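CDA peptide synthetase I (Streptomyces coelicolor, PDB 5DU9) forms, in the part modelled here, a condensation domain of a nonribosomal peptide synthetase, related in fold to the CoA-dependent acyltransferases. Local coordinates at residues Cys18-Gln23 with Gly73-Ala78; Thr34-Glu39 with Thr164-Phe169; Asp123-Thr128 with Leu151-Val156; Pro135-His140 with His158-Gly163. The protein carries 1 engineered substitution. All blocks are in the same frame, centred on the assembly; numbering follows the deposited sequence.

Interaction 1: Cys18-Gln23 with Gly73-Ala78. Engineered in segment 18-23: C18 (natural residue Glu). With UM2 ((2S)-2-amino-N-butyl-propanamide), chain E.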
loop_
_atom_site.group_PDB
_atom_site.type_symbol
_atom_site.label_atom_id
_atom_site.label_comp_id
_atom_site.label_asym_id
_atom_site.label_seq_id
_atom_site.Cartn_x
_atom_site.Cartn_y
_atom_site.Cartn_z
ATOM N N CYS A 18 -8.133 13.559 1.542
ATOM C CA CYS A 18 -7.741 13.363 0.149
ATOM C C CYS A 18 -8.634 12.330 -0.544
ATOM O O CYS A 18 -9.133 12.559 -1.653
ATOM C CB CYS A 18 -6.273 12.928 0.077
ATOM S SG CYS A 18 -5.658 12.555 -1.586
ATOM N N VAL A 19 -8.830 11.191 0.112
ATOM C CA VAL A 19 -9.677 10.143 -0.433
ATOM C C VAL A 19 -11.119 10.628 -0.532
ATOM O O VAL A 19 -11.798 10.368 -1.522
ATOM C CB VAL A 19 -9.603 8.865 0.422
ATOM C CG1 VAL A 19 -10.619 7.828 -0.046
ATOM C CG2 VAL A 19 -8.200 8.282 0.357
ATOM N N TRP A 20 -11.580 11.348 0.487
ATOM C CA TRP A 20 -12.947 11.842 0.484
ATOM C C TRP A 20 -13.196 12.737 -0.731
ATOM O O TRP A 20 -14.182 12.552 -1.448
ATOM C CB TRP A 20 -13.261 12.600 1.777
ATOM C CG TRP A 20 -14.708 12.950 1.884
ATOM C CD1 TRP A 20 -15.714 12.147 2.340
ATOM C CD2 TRP A 20 -15.322 14.188 1.513
ATOM N NE1 TRP A 20 -16.913 12.808 2.277
ATOM C CE2 TRP A 20 -16.700 14.063 1.772
ATOM C CE3 TRP A 20 -14.841 15.389 0.986
ATOM C CZ2 TRP A 20 -17.602 15.096 1.529
ATOM C CZ3 TRP A 20 -15.737 16.412 0.742
ATOM C CH2 TRP A 20 -17.102 16.260 1.015
ATOM N N LEU A 21 -12.298 13.690 -0.971
ATOM C CA LEU A 21 -12.437 14.596 -2.111
ATOM C C LEU A 21 -12.385 13.844 -3.432
ATOM O O LEU A 21 -13.121 14.161 -4.361
ATOM C CB LEU A 21 -11.345 15.668 -2.100
ATOM C CG LEU A 21 -11.458 16.788 -1.063
ATOM C CD1 LEU A 21 -10.287 17.749 -1.209
ATOM C CD2 LEU A 21 -12.774 17.541 -1.193
ATOM N N ALA A 22 -11.502 12.856 -3.515
ATOM C CA ALA A 22 -11.348 12.087 -4.743
ATOM C C ALA A 22 -12.593 11.244 -5.011
ATOM O O ALA A 22 -13.000 11.066 -6.160
ATOM C CB ALA A 22 -10.118 11.206 -4.663
ATOM N N GLN A 23 -13.194 10.727 -3.947
ATOM C CA GLN A 23 -14.392 9.909 -4.079
ATOM C C GLN A 23 -15.539 10.734 -4.643
ATOM O O GLN A 23 -16.357 10.225 -5.404
ATOM C CB GLN A 23 -14.793 9.310 -2.728
ATOM C CG GLN A 23 -15.901 8.275 -2.818
ATOM C CD GLN A 23 -15.484 7.050 -3.603
ATOM O OE1 GLN A 23 -14.734 6.209 -3.110
ATOM N NE2 GLN A 23 -15.959 6.948 -4.840
ATOM N N GLY A 73 -21.223 21.328 4.570
ATOM C CA GLY A 73 -20.792 20.406 3.536
ATOM C C GLY A 73 -19.404 19.831 3.755
ATOM O O GLY A 73 -18.827 19.246 2.840
ATOM N N ARG A 74 -18.871 19.988 4.965
ATOM C CA ARG A 74 -17.546 19.461 5.292
ATOM C C ARG A 74 -17.644 18.061 5.897
ATOM O O ARG A 74 -18.547 17.788 6.688
ATOM C CB ARG A 74 -16.820 20.394 6.259
ATOM C CG ARG A 74 -16.589 21.788 5.713
ATOM C CD ARG A 74 -15.682 22.594 6.627
ATOM N NE ARG A 74 -15.453 23.945 6.117
ATOM C CZ ARG A 74 -16.205 25.004 6.410
ATOM N NH1 ARG A 74 -17.250 24.892 7.221
ATOM N NH2 ARG A 74 -15.905 26.185 5.890
ATOM N N PRO A 75 -16.707 17.169 5.541
ATOM C CA PRO A 75 -16.781 15.793 6.044
ATOM C C PRO A 75 -16.335 15.631 7.495
ATOM O O PRO A 75 -15.484 16.387 7.970
ATOM C CB PRO A 75 -15.830 15.036 5.117
ATOM C CG PRO A 75 -14.822 16.053 4.730
ATOM C CD PRO A 75 -15.577 17.347 4.610
ATOM N N TYR A 76 -16.918 14.656 8.183
ATOM C CA TYR A 76 -16.425 14.229 9.484
ATOM C C TYR A 76 -16.620 12.725 9.619
ATOM O O TYR A 76 -17.363 12.116 8.849
ATOM C CB TYR A 76 -17.123 14.979 10.626
ATOM C CG TYR A 76 -18.611 14.726 10.784
ATOM C CD1 TYR A 76 -19.080 13.664 11.550
ATOM C CD2 TYR A 76 -19.545 15.573 10.203
ATOM C CE1 TYR A 76 -20.439 13.442 11.714
ATOM C CE2 TYR A 76 -20.908 15.360 10.365
ATOM C CZ TYR A 76 -21.347 14.293 11.119
ATOM O OH TYR A 76 -22.699 14.078 11.283
ATOM N N ARG A 77 -15.930 12.131 10.587
ATOM C CA ARG A 77 -16.014 10.699 10.829
ATOM C C ARG A 77 -16.852 10.420 12.074
ATOM O O ARG A 77 -16.694 11.084 13.097
ATOM C CB ARG A 77 -14.611 10.102 10.980
ATOM C CG ARG A 77 -14.595 8.602 11.219
ATOM C CD ARG A 77 -13.173 8.072 11.310
ATOM N NE ARG A 77 -12.445 8.652 12.437
ATOM C CZ ARG A 77 -12.599 8.276 13.703
ATOM N NH1 ARG A 77 -13.469 7.324 14.021
ATOM N NH2 ARG A 77 -11.890 8.863 14.657
ATOM N N ALA A 78 -17.745 9.439 11.966
ATOM C CA ALA A 78 -18.607 9.035 13.071
ATOM C C ALA A 78 -18.317 7.591 13.471
ATOM O O ALA A 78 -18.202 6.714 12.617
ATOM C CB ALA A 78 -20.067 9.196 12.688
HETATM C CCH UM2 E . -4.230 11.459 -1.490
HETATM C CCI UM2 E . -4.533 10.195 -0.707
HETATM C CCJ UM2 E . -5.140 9.090 -1.575
HETATM C CCK UM2 E . -4.093 8.306 -2.367
HETATM N NCL UM2 E . -3.451 7.236 -1.615
HETATM C CCM UM2 E . -3.209 6.039 -2.154
HETATM O OCN UM2 E . -3.868 5.574 -3.072
HETATM C CCO UM2 E . -2.044 5.267 -1.600
HETATM C CCP UM2 E . -0.776 5.659 -2.351
HETATM N NCQ UM2 E . -2.262 3.819 -1.785
#

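Interaction 2: Thr34-Glu39 with Thr164-Phe169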
loop_
_atom_site.group_PDB
_atom_site.type_symbol
_atom_site.label_atom_id
_atom_site.label_comp_id
_atom_site.label_asym_id
_atom_site.label_seq_id
_atom_site.Cartn_x
_atom_site.Cartn_y
_atom_site.Cartn_z
ATOM N N THR A 34 -9.552 -1.030 -2.056
ATOM C CA THR A 34 -8.236 -1.654 -2.030
ATOM C C THR A 34 -8.327 -2.979 -1.298
ATOM O O THR A 34 -9.362 -3.306 -0.717
ATOM C CB THR A 34 -7.203 -0.746 -1.347
ATOM O OG1 THR A 34 -7.675 -0.386 -0.045
ATOM C CG2 THR A 34 -6.992 0.514 -2.158
ATOM N N GLY A 35 -7.254 -3.754 -1.326
ATOM C CA GLY A 35 -7.291 -5.031 -0.651
ATOM C C GLY A 35 -5.977 -5.767 -0.588
ATOM O O GLY A 35 -5.012 -5.446 -1.285
ATOM N N SER A 36 -5.958 -6.773 0.276
ATOM C CA SER A 36 -4.836 -7.688 0.387
ATOM C C SER A 36 -5.405 -9.013 0.847
ATOM O O SER A 36 -6.605 -9.117 1.102
ATOM C CB SER A 36 -3.787 -7.178 1.371
ATOM O OG SER A 36 -4.316 -7.140 2.686
ATOM N N CYS A 37 -4.556 -10.023 0.964
ATOM C CA CYS A 37 -4.994 -11.289 1.525
ATOM C C CYS A 37 -3.849 -11.991 2.234
ATOM O O CYS A 37 -2.692 -11.606 2.076
ATOM C CB CYS A 37 -5.576 -12.195 0.437
ATOM S SG CYS A 37 -4.390 -12.757 -0.805
ATOM N N LEU A 38 -4.195 -12.994 3.036
ATOM C CA LEU A 38 -3.221 -13.886 3.652
ATOM C C LEU A 38 -3.333 -15.264 3.030
ATOM O O LEU A 38 -4.418 -15.840 2.988
ATOM C CB LEU A 38 -3.440 -14.007 5.164
ATOM C CG LEU A 38 -3.243 -12.796 6.070
ATOM C CD1 LEU A 38 -3.540 -13.202 7.503
ATOM C CD2 LEU A 38 -1.836 -12.226 5.955
ATOM N N GLU A 39 -2.214 -15.786 2.544
ATOM C CA GLU A 39 -2.148 -17.170 2.114
ATOM C C GLU A 39 -1.773 -18.006 3.325
ATOM O O GLU A 39 -0.684 -17.853 3.875
ATOM C CB GLU A 39 -1.142 -17.334 0.979
ATOM C CG GLU A 39 -1.536 -16.570 -0.276
ATOM C CD GLU A 39 -0.503 -16.668 -1.380
ATOM O OE1 GLU A 39 0.685 -16.899 -1.070
ATOM O OE2 GLU A 39 -0.881 -16.516 -2.562
ATOM N N THR A 164 -0.083 -0.067 6.167
ATOM C CA THR A 164 0.376 -0.300 7.526
ATOM C C THR A 164 -0.735 -0.921 8.367
ATOM O O THR A 164 -0.495 -1.824 9.167
ATOM C CB THR A 164 0.849 1.015 8.180
ATOM O OG1 THR A 164 1.992 1.508 7.472
ATOM C CG2 THR A 164 1.218 0.817 9.648
ATOM N N SER A 165 -1.956 -0.433 8.172
ATOM C CA SER A 165 -3.075 -0.852 9.004
ATOM C C SER A 165 -3.572 -2.247 8.648
ATOM O O SER A 165 -4.157 -2.924 9.484
ATOM C CB SER A 165 -4.214 0.155 8.891
ATOM O OG SER A 165 -3.791 1.422 9.368
ATOM N N MET A 166 -3.343 -2.678 7.412
ATOM C CA MET A 166 -3.655 -4.056 7.034
ATOM C C MET A 166 -2.865 -5.014 7.923
ATOM O O MET A 166 -3.406 -5.992 8.446
ATOM C CB MET A 166 -3.333 -4.306 5.561
ATOM C CG MET A 166 -4.255 -3.572 4.603
ATOM S SD MET A 166 -3.796 -3.861 2.890
ATOM C CE MET A 166 -5.044 -2.895 2.032
ATOM N N ALA A 167 -1.586 -4.711 8.103
ATOM C CA ALA A 167 -0.723 -5.529 8.946
ATOM C C ALA A 167 -1.181 -5.489 10.403
ATOM O O ALA A 167 -1.184 -6.511 11.085
ATOM C CB ALA A 167 0.725 -5.067 8.829
ATOM N N LEU A 168 -1.571 -4.308 10.881
ATOM C CA LEU A 168 -2.059 -4.183 12.253
ATOM C C LEU A 168 -3.300 -5.046 12.451
ATOM O O LEU A 168 -3.455 -5.712 13.478
ATOM C CB LEU A 168 -2.379 -2.729 12.598
ATOM C CG LEU A 168 -1.204 -1.761 12.748
ATOM C CD1 LEU A 168 -1.727 -0.341 12.904
ATOM C CD2 LEU A 168 -0.323 -2.132 13.928
ATOM N N PHE A 169 -4.178 -5.030 11.454
ATOM C CA PHE A 169 -5.399 -5.820 11.503
ATOM C C PHE A 169 -5.110 -7.318 11.569
ATOM O O PHE A 169 -5.636 -8.020 12.434
ATOM C CB PHE A 169 -6.279 -5.529 10.287
ATOM C CG PHE A 169 -7.399 -6.514 10.114
ATOM C CD1 PHE A 169 -8.564 -6.385 10.844
ATOM C CD2 PHE A 169 -7.275 -7.581 9.240
ATOM C CE1 PHE A 169 -9.593 -7.298 10.700
ATOM C CE2 PHE A 169 -8.300 -8.497 9.089
ATOM C CZ PHE A 169 -9.460 -8.354 9.819
#

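Interaction 3: Asp123-Thr128 with Leu151-Val156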
loop_
_atom_site.group_PDB
_atom_site.type_symbol
_atom_site.label_atom_id
_atom_site.label_comp_id
_atom_site.label_asym_id
_atom_site.label_seq_id
_atom_site.Cartn_x
_atom_site.Cartn_y
_atom_site.Cartn_z
ATOM N N ASP A 123 -11.640 -9.923 -7.044
ATOM C CA ASP A 123 -11.716 -8.884 -8.067
ATOM C C ASP A 123 -13.132 -8.325 -8.183
ATOM O O ASP A 123 -13.325 -7.120 -8.332
ATOM C CB ASP A 123 -11.264 -9.428 -9.422
ATOM C CG ASP A 123 -9.777 -9.703 -9.479
ATOM O OD1 ASP A 123 -9.030 -9.133 -8.658
ATOM O OD2 ASP A 123 -9.353 -10.483 -10.356
ATOM N N ARG A 124 -14.122 -9.205 -8.115
ATOM C CA ARG A 124 -15.510 -8.782 -8.204
ATOM C C ARG A 124 -15.930 -8.027 -6.940
ATOM O O ARG A 124 -16.718 -7.087 -7.003
ATOM C CB ARG A 124 -16.413 -9.989 -8.448
ATOM C CG ARG A 124 -16.200 -10.609 -9.821
ATOM C CD ARG A 124 -16.902 -11.947 -9.968
ATOM N NE ARG A 124 -18.352 -11.802 -10.039
ATOM C CZ ARG A 124 -19.032 -11.562 -11.157
ATOM N NH1 ARG A 124 -18.401 -11.428 -12.318
ATOM N NH2 ARG A 124 -20.353 -11.450 -11.117
ATOM N N ASP A 125 -15.393 -8.425 -5.795
ATOM C CA ASP A 125 -15.680 -7.710 -4.559
ATOM C C ASP A 125 -15.086 -6.307 -4.613
ATOM O O ASP A 125 -15.743 -5.330 -4.250
ATOM C CB ASP A 125 -15.134 -8.463 -3.346
ATOM C CG ASP A 125 -15.480 -7.776 -2.037
ATOM O OD1 ASP A 125 -16.578 -8.038 -1.504
ATOM O OD2 ASP A 125 -14.666 -6.960 -1.558
ATOM N N ARG A 126 -13.845 -6.222 -5.079
ATOM C CA ARG A 126 -13.126 -4.953 -5.154
ATOM C C ARG A 126 -13.829 -3.967 -6.084
ATOM O O ARG A 126 -13.645 -2.757 -5.967
ATOM C CB ARG A 126 -11.681 -5.203 -5.615
ATOM C CG ARG A 126 -10.982 -4.017 -6.271
ATOM C CD ARG A 126 -9.475 -4.254 -6.402
ATOM N NE ARG A 126 -9.114 -5.110 -7.539
ATOM C CZ ARG A 126 -8.452 -4.706 -8.626
ATOM N NH1 ARG A 126 -8.050 -3.445 -8.763
ATOM N NH2 ARG A 126 -8.180 -5.577 -9.589
ATOM N N ALA A 127 -14.646 -4.493 -6.990
ATOM C CA ALA A 127 -15.391 -3.668 -7.938
ATOM C C ALA A 127 -16.713 -3.168 -7.353
ATOM O O ALA A 127 -17.446 -2.424 -8.009
ATOM C CB ALA A 127 -15.648 -4.452 -9.216
ATOM N N THR A 128 -17.015 -3.577 -6.124
ATOM C CA THR A 128 -18.278 -3.229 -5.481
ATOM C C THR A 128 -18.149 -1.927 -4.687
ATOM O O THR A 128 -17.350 -1.852 -3.754
ATOM C CB THR A 128 -18.749 -4.353 -4.533
ATOM O OG1 THR A 128 -18.861 -5.583 -5.260
ATOM C CG2 THR A 128 -20.099 -4.012 -3.915
ATOM N N LEU A 151 -7.230 -18.978 2.342
ATOM C CA LEU A 151 -6.925 -17.621 1.926
ATOM C C LEU A 151 -7.882 -16.686 2.644
ATOM O O LEU A 151 -9.096 -16.870 2.570
ATOM C CB LEU A 151 -7.048 -17.474 0.404
ATOM C CG LEU A 151 -6.555 -16.169 -0.222
ATOM C CD1 LEU A 151 -6.100 -16.414 -1.651
ATOM C CD2 LEU A 151 -7.640 -15.099 -0.198
ATOM N N TYR A 152 -7.333 -15.705 3.355
ATOM C CA TYR A 152 -8.147 -14.687 4.009
ATOM C C TYR A 152 -8.068 -13.399 3.215
ATOM O O TYR A 152 -6.990 -12.828 3.077
ATOM C CB TYR A 152 -7.686 -14.435 5.449
ATOM C CG TYR A 152 -8.641 -13.552 6.223
ATOM C CD1 TYR A 152 -8.703 -12.181 5.991
ATOM C CD2 TYR A 152 -9.497 -14.093 7.173
ATOM C CE1 TYR A 152 -9.588 -11.377 6.687
ATOM C CE2 TYR A 152 -10.377 -13.296 7.875
ATOM C CZ TYR A 152 -10.418 -11.940 7.627
ATOM O OH TYR A 152 -11.301 -11.148 8.323
ATOM N N TYR A 153 -9.212 -12.944 2.709
ATOM C CA TYR A 153 -9.291 -11.704 1.944
ATOM C C TYR A 153 -9.784 -10.549 2.795
ATOM O O TYR A 153 -10.830 -10.635 3.435
ATOM C CB TYR A 153 -10.216 -11.883 0.738
ATOM C CG TYR A 153 -10.664 -10.590 0.076
ATOM C CD1 TYR A 153 -9.773 -9.802 -0.644
ATOM C CD2 TYR A 153 -11.987 -10.178 0.146
ATOM C CE1 TYR A 153 -10.187 -8.632 -1.259
ATOM C CE2 TYR A 153 -12.410 -9.010 -0.468
ATOM C CZ TYR A 153 -11.508 -8.245 -1.174
ATOM O OH TYR A 153 -11.938 -7.085 -1.786
ATOM N N LEU A 154 -9.014 -9.468 2.778
ATOM C CA LEU A 154 -9.382 -8.220 3.427
ATOM C C LEU A 154 -9.589 -7.152 2.367
ATOM O O LEU A 154 -8.626 -6.645 1.786
ATOM C CB LEU A 154 -8.303 -7.782 4.420
ATOM C CG LEU A 154 -8.475 -6.387 5.034
ATOM C CD1 LEU A 154 -9.738 -6.306 5.870
ATOM C CD2 LEU A 154 -7.255 -6.017 5.864
ATOM N N GLY A 155 -10.853 -6.832 2.108
ATOM C CA GLY A 155 -11.209 -5.765 1.194
ATOM C C GLY A 155 -11.608 -4.565 2.020
ATOM O O GLY A 155 -12.292 -4.708 3.030
ATOM N N VAL A 156 -11.176 -3.382 1.602
ATOM C CA VAL A 156 -11.485 -2.172 2.346
ATOM C C VAL A 156 -11.760 -1.020 1.407
ATOM O O VAL A 156 -11.465 -1.087 0.212
ATOM C CB VAL A 156 -10.329 -1.765 3.292
ATOM C CG1 VAL A 156 -10.038 -2.868 4.304
ATOM C CG2 VAL A 156 -9.065 -1.419 2.498
#

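Interaction 4: Pro135-His140 with His158-Gly163. With UM2 ((2S)-2-amino-N-butyl-propanamide), chain E.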
loop_
_atom_site.group_PDB
_atom_site.type_symbol
_atom_site.label_atom_id
_atom_site.label_comp_id
_atom_site.label_asym_id
_atom_site.label_seq_id
_atom_site.Cartn_x
_atom_site.Cartn_y
_atom_site.Cartn_z
ATOM N N PRO A 135 -21.551 2.377 8.077
ATOM C CA PRO A 135 -20.353 2.011 8.841
ATOM C C PRO A 135 -19.852 0.598 8.544
ATOM O O PRO A 135 -20.638 -0.272 8.179
ATOM C CB PRO A 135 -20.814 2.131 10.294
ATOM C CG PRO A 135 -22.275 1.895 10.245
ATOM C CD PRO A 135 -22.743 2.472 8.939
ATOM N N GLY A 136 -18.551 0.384 8.700
ATOM C CA GLY A 136 -17.951 -0.913 8.440
ATOM C C GLY A 136 -17.545 -1.032 6.986
ATOM O O GLY A 136 -18.098 -1.828 6.227
ATOM N N LEU A 137 -16.561 -0.231 6.606
ATOM C CA LEU A 137 -16.176 -0.097 5.210
ATOM C C LEU A 137 -15.133 -1.139 4.837
ATOM O O LEU A 137 -14.038 -0.820 4.376
ATOM C CB LEU A 137 -15.667 1.316 4.950
ATOM C CG LEU A 137 -16.798 2.341 5.077
ATOM C CD1 LEU A 137 -16.272 3.728 5.389
ATOM C CD2 LEU A 137 -17.635 2.365 3.806
ATOM N N SER A 138 -15.490 -2.398 5.049
ATOM C CA SER A 138 -14.607 -3.492 4.692
ATOM C C SER A 138 -15.406 -4.725 4.310
ATOM O O SER A 138 -16.621 -4.796 4.528
ATOM C CB SER A 138 -13.644 -3.807 5.841
ATOM O OG SER A 138 -14.336 -4.263 6.989
ATOM N N SER A 139 -14.700 -5.688 3.728
ATOM C CA SER A 139 -15.287 -6.924 3.242
ATOM C C SER A 139 -14.317 -8.051 3.565
ATOM O O SER A 139 -13.130 -7.947 3.266
ATOM C CB SER A 139 -15.554 -6.833 1.739
ATOM O OG SER A 139 -16.136 -8.021 1.237
ATOM N N HIS A 140 -14.823 -9.115 4.183
ATOM C CA HIS A 140 -13.978 -10.191 4.687
ATOM C C HIS A 140 -14.448 -11.543 4.184
ATOM O O HIS A 140 -15.634 -11.866 4.259
ATOM C CB HIS A 140 -13.969 -10.188 6.216
ATOM C CG HIS A 140 -13.553 -8.883 6.815
ATOM N ND1 HIS A 140 -12.329 -8.701 7.424
ATOM C CD2 HIS A 140 -14.195 -7.693 6.896
ATOM C CE1 HIS A 140 -12.239 -7.456 7.857
ATOM N NE2 HIS A 140 -13.355 -6.824 7.548
ATOM N N HIS A 158 -10.254 2.571 0.884
ATOM C CA HIS A 158 -8.972 3.161 1.240
ATOM C C HIS A 158 -9.107 4.231 2.333
ATOM O O HIS A 158 -8.144 4.508 3.052
ATOM C CB HIS A 158 -8.300 3.752 -0.009
ATOM C CG HIS A 158 -6.805 3.772 0.064
ATOM N ND1 HIS A 158 -6.116 3.721 1.256
ATOM C CD2 HIS A 158 -5.866 3.813 -0.910
ATOM C CE1 HIS A 158 -4.817 3.742 1.013
ATOM N NE2 HIS A 158 -4.640 3.801 -0.295
ATOM N N ILE A 159 -10.292 4.814 2.483
ATOM C CA ILE A 159 -10.461 5.883 3.461
ATOM C C ILE A 159 -10.346 5.386 4.906
ATOM O O ILE A 159 -10.113 6.192 5.800
ATOM C CB ILE A 159 -11.818 6.625 3.277
ATOM C CG1 ILE A 159 -11.740 8.024 3.900
ATOM C CG2 ILE A 159 -12.983 5.824 3.857
ATOM C CD1 ILE A 159 -12.884 8.949 3.507
ATOM N N VAL A 160 -10.490 4.079 5.148
ATOM C CA VAL A 160 -10.416 3.568 6.523
ATOM C C VAL A 160 -9.140 2.764 6.817
ATOM O O VAL A 160 -8.764 2.620 7.982
ATOM C CB VAL A 160 -11.642 2.681 6.890
ATOM C CG1 VAL A 160 -12.907 3.531 6.975
ATOM C CG2 VAL A 160 -11.825 1.532 5.916
ATOM N N ILE A 161 -8.479 2.251 5.784
ATOM C CA ILE A 161 -7.340 1.345 5.979
ATOM C C ILE A 161 -6.246 1.567 4.943
ATOM O O ILE A 161 -6.509 1.514 3.736
ATOM C CB ILE A 161 -7.795 -0.142 5.921
ATOM C CG1 ILE A 161 -8.623 -0.512 7.162
ATOM C CG2 ILE A 161 -6.600 -1.098 5.783
ATOM C CD1 ILE A 161 -7.846 -0.545 8.471
ATOM N N ASP A 162 -5.032 1.819 5.426
ATOM C CA ASP A 162 -3.846 1.879 4.574
ATOM C C ASP A 162 -3.001 0.609 4.731
ATOM O O ASP A 162 -3.365 -0.305 5.468
ATOM C CB ASP A 162 -3.010 3.131 4.882
ATOM C CG ASP A 162 -2.658 3.276 6.355
ATOM O OD1 ASP A 162 -2.544 2.254 7.065
ATOM O OD2 ASP A 162 -2.469 4.433 6.795
ATOM N N GLY A 163 -1.875 0.555 4.029
ATOM C CA GLY A 163 -1.047 -0.639 4.024
ATOM C C GLY A 163 -0.568 -1.044 5.405
ATOM O O GLY A 163 -0.628 -2.220 5.773
HETATM C CCH UM2 E . -4.230 11.459 -1.490
HETATM C CCI UM2 E . -4.533 10.195 -0.707
HETATM C CCJ UM2 E . -5.140 9.090 -1.575
HETATM C CCK UM2 E . -4.093 8.306 -2.367
HETATM N NCL UM2 E . -3.451 7.236 -1.615
HETATM C CCM UM2 E . -3.209 6.039 -2.154
HETATM O OCN UM2 E . -3.868 5.574 -3.072
HETATM C CCO UM2 E . -2.044 5.267 -1.600
HETATM C CCP UM2 E . -0.776 5.659 -2.351
HETATM N NCQ UM2 E . -2.262 3.819 -1.785
#

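Interaction 1: Cys18-Gln23 with Gly73-Ala78
W20 and P75 meet through a CH-pi contact, a compact example of how a single proline can cover an indole. P75 CB stands 3.6 Å from the centroid of the five-membered ring of W20, only 12° off the ring normal, and so lies squarely over one face. The rest of the proline ring follows the indole outward: P75 CG lies 3.8 Å from W20 CE3, and P75 CD is 4.0 Å from W20 CZ3, above the six-membered ring. W20 reaches this position because its CG is anti to the backbone N (chi1 -172°), which swings the indole off the helix toward the strand. G73 O lies obliquely to the indole, 3.9 Å from W20 CH2, a plain van der Waals neighbour.

The covalent bond is made two residues earlier on the same helix. C18, an engineered residue, is bonded through SG to CCH of (2S)-2-amino-N-butyl-propanamide at 1.8 Å. V19 CG2 adds an apolar touch, 3.7 Å from CCJ of the ligand's butyl chain. Residues 18 to 20 thus connect the ligand pocket to a surface contact.

Helix 14-24 is held here against the two-stranded antiparallel sheet of 65-69 and 75-79: W20 also touches T69 of the partner strand, while R77 turns to a salt bridge with E61.

Interaction 2: Thr34-Glu39 with Thr164-Phe169
M166 reaches from its helix to the face of the strand from which T34 and S36 project, touching G35 between them. CB lies at the fringe, 4.2 Å from S36 OG. CG sits beside the backbone N (chi1 -69°), and from there the chain runs fully extended, which carries the thioether down to the strand. At SD the contact is closest: S36 OG is 3.3 Å away, and S36 CB is 3.6 Å from the same sulfur. The hydroxyl of S36 nevertheless has its hydrogen bond with Y170 OH, so the sulfur is a packing neighbour beside a polar pair. The methyl CE ends over the backbone, 4.0 Å from G35 C, with T34 OG1 4.2 Å from M166 CE.

This is helix-on-sheet packing in the core of the condensation domain. The axes of 164-169 and 34-39 pass 9.9 Å apart at 38°, as helix 163-182 packs on the six-stranded mixed sheet that holds strand 33-40. Around the methionine, M382 of strand 379-384 and I161 of the preceding loop complete the buried layer.

Interaction 3: Asp123-Thr128 with Leu151-Val156
D125 and Y153 both carry CG anti to the backbone N (chi1 -177° and 165°), and these extended placements send a carboxylate out from the helix and a phenol out from the strand until they meet. Y153 OH donates to D125 OD2 at 2.7 Å, on the anti side of the carboxylate and somewhat out of its plane. Seen from the tyrosine, the oxygen lies at the ring edge, in plane, and D125 OD2 also comes within 3.2 Å of Y153 CE2. The two flat groups stand 82° apart, so they do not stack; OD2 makes the closest approach.

The contact fastens the C-terminal end of helix 114-126 to strand 149-157 within the six-stranded mixed sheet of a condensation domain, whose two lobes each resemble chloramphenicol acetyltransferase. The strand also meets the tyrosine from within: G155 N lies 3.6 Å above one face of the Y153 ring, offset toward its rim.

Several partners share the carboxylate. OD2 takes a salt bridge from R33 NH2 as well as the tyrosine proton, and OD1 is hydrogen-bonded to S139 OG; this company would be expected to favour the charged form of D125. R126 only borders the phenol, its backbone N 3.9 Å from Y153 OH, while its guanidinium turns off to bond P241 O.

Interaction 4: Pro135-His140 with His158-Gly163
H158 NE2 accepts a 2.8 Å hydrogen bond from NCQ of (2S)-2-amino-N-butyl-propanamide, while V160, two residues on, packs against L137 across the contact. The amine approaches the imidazole at its edge, in the ring plane, and the ligand's OCN comes within 3.4 Å of H158 CD2. On the other side of the ring, ND1 makes a weak bond to I161 O, which ties the imidazole back to its own loop.

The packing itself is apolar. L137 CD1 lies 3.7 Å from V160 CG1, the two side chains crossing at about a right angle, and I159 CG2 is a more distant neighbour at 4.2 Å from the same CD1. V160 CG2, set between the backbone N and the carbonyl carbon, instead reaches the main chain and rests 3.6 Å from L137 O. L137 is the centre of an inverse gamma turn, a tight bend that leads into strand 138-146.

Residues 158 to 163 belong to the HHxxxDG signature of condensation domains, which begins at H157. Its aspartate, D162, occupies the N-cap position of helix 163-182 and forms a salt bridge with R297. The chemistry implies a division of labour along one short loop: hydrophobic residues seat it against L137, in the turn that leads into strand 138-146, and polar ones face the ligand and the helix start.

Overall arrangement
From the N terminus, helix 14-24 opens interaction 1, which closes at strand 75-79 after strand 33-40 has already begun the wider loop of interaction 2; these two therefore cross. Interaction 2 closes only at helix 163-182, and interactions 3 and 4 both nest inside it, crossing each other as helix 114-126, strand 138-146, strand 149-157 and the loop 158-163 follow in turn. Strands 33-40, 149-157 and 138-146 lie side by side, so interactions 2, 3 and 4 gather on one sheet. Interaction 1 stands apart on the surface, yet V19 packs on I159 of interaction 4, and both contacts touch the same ligand.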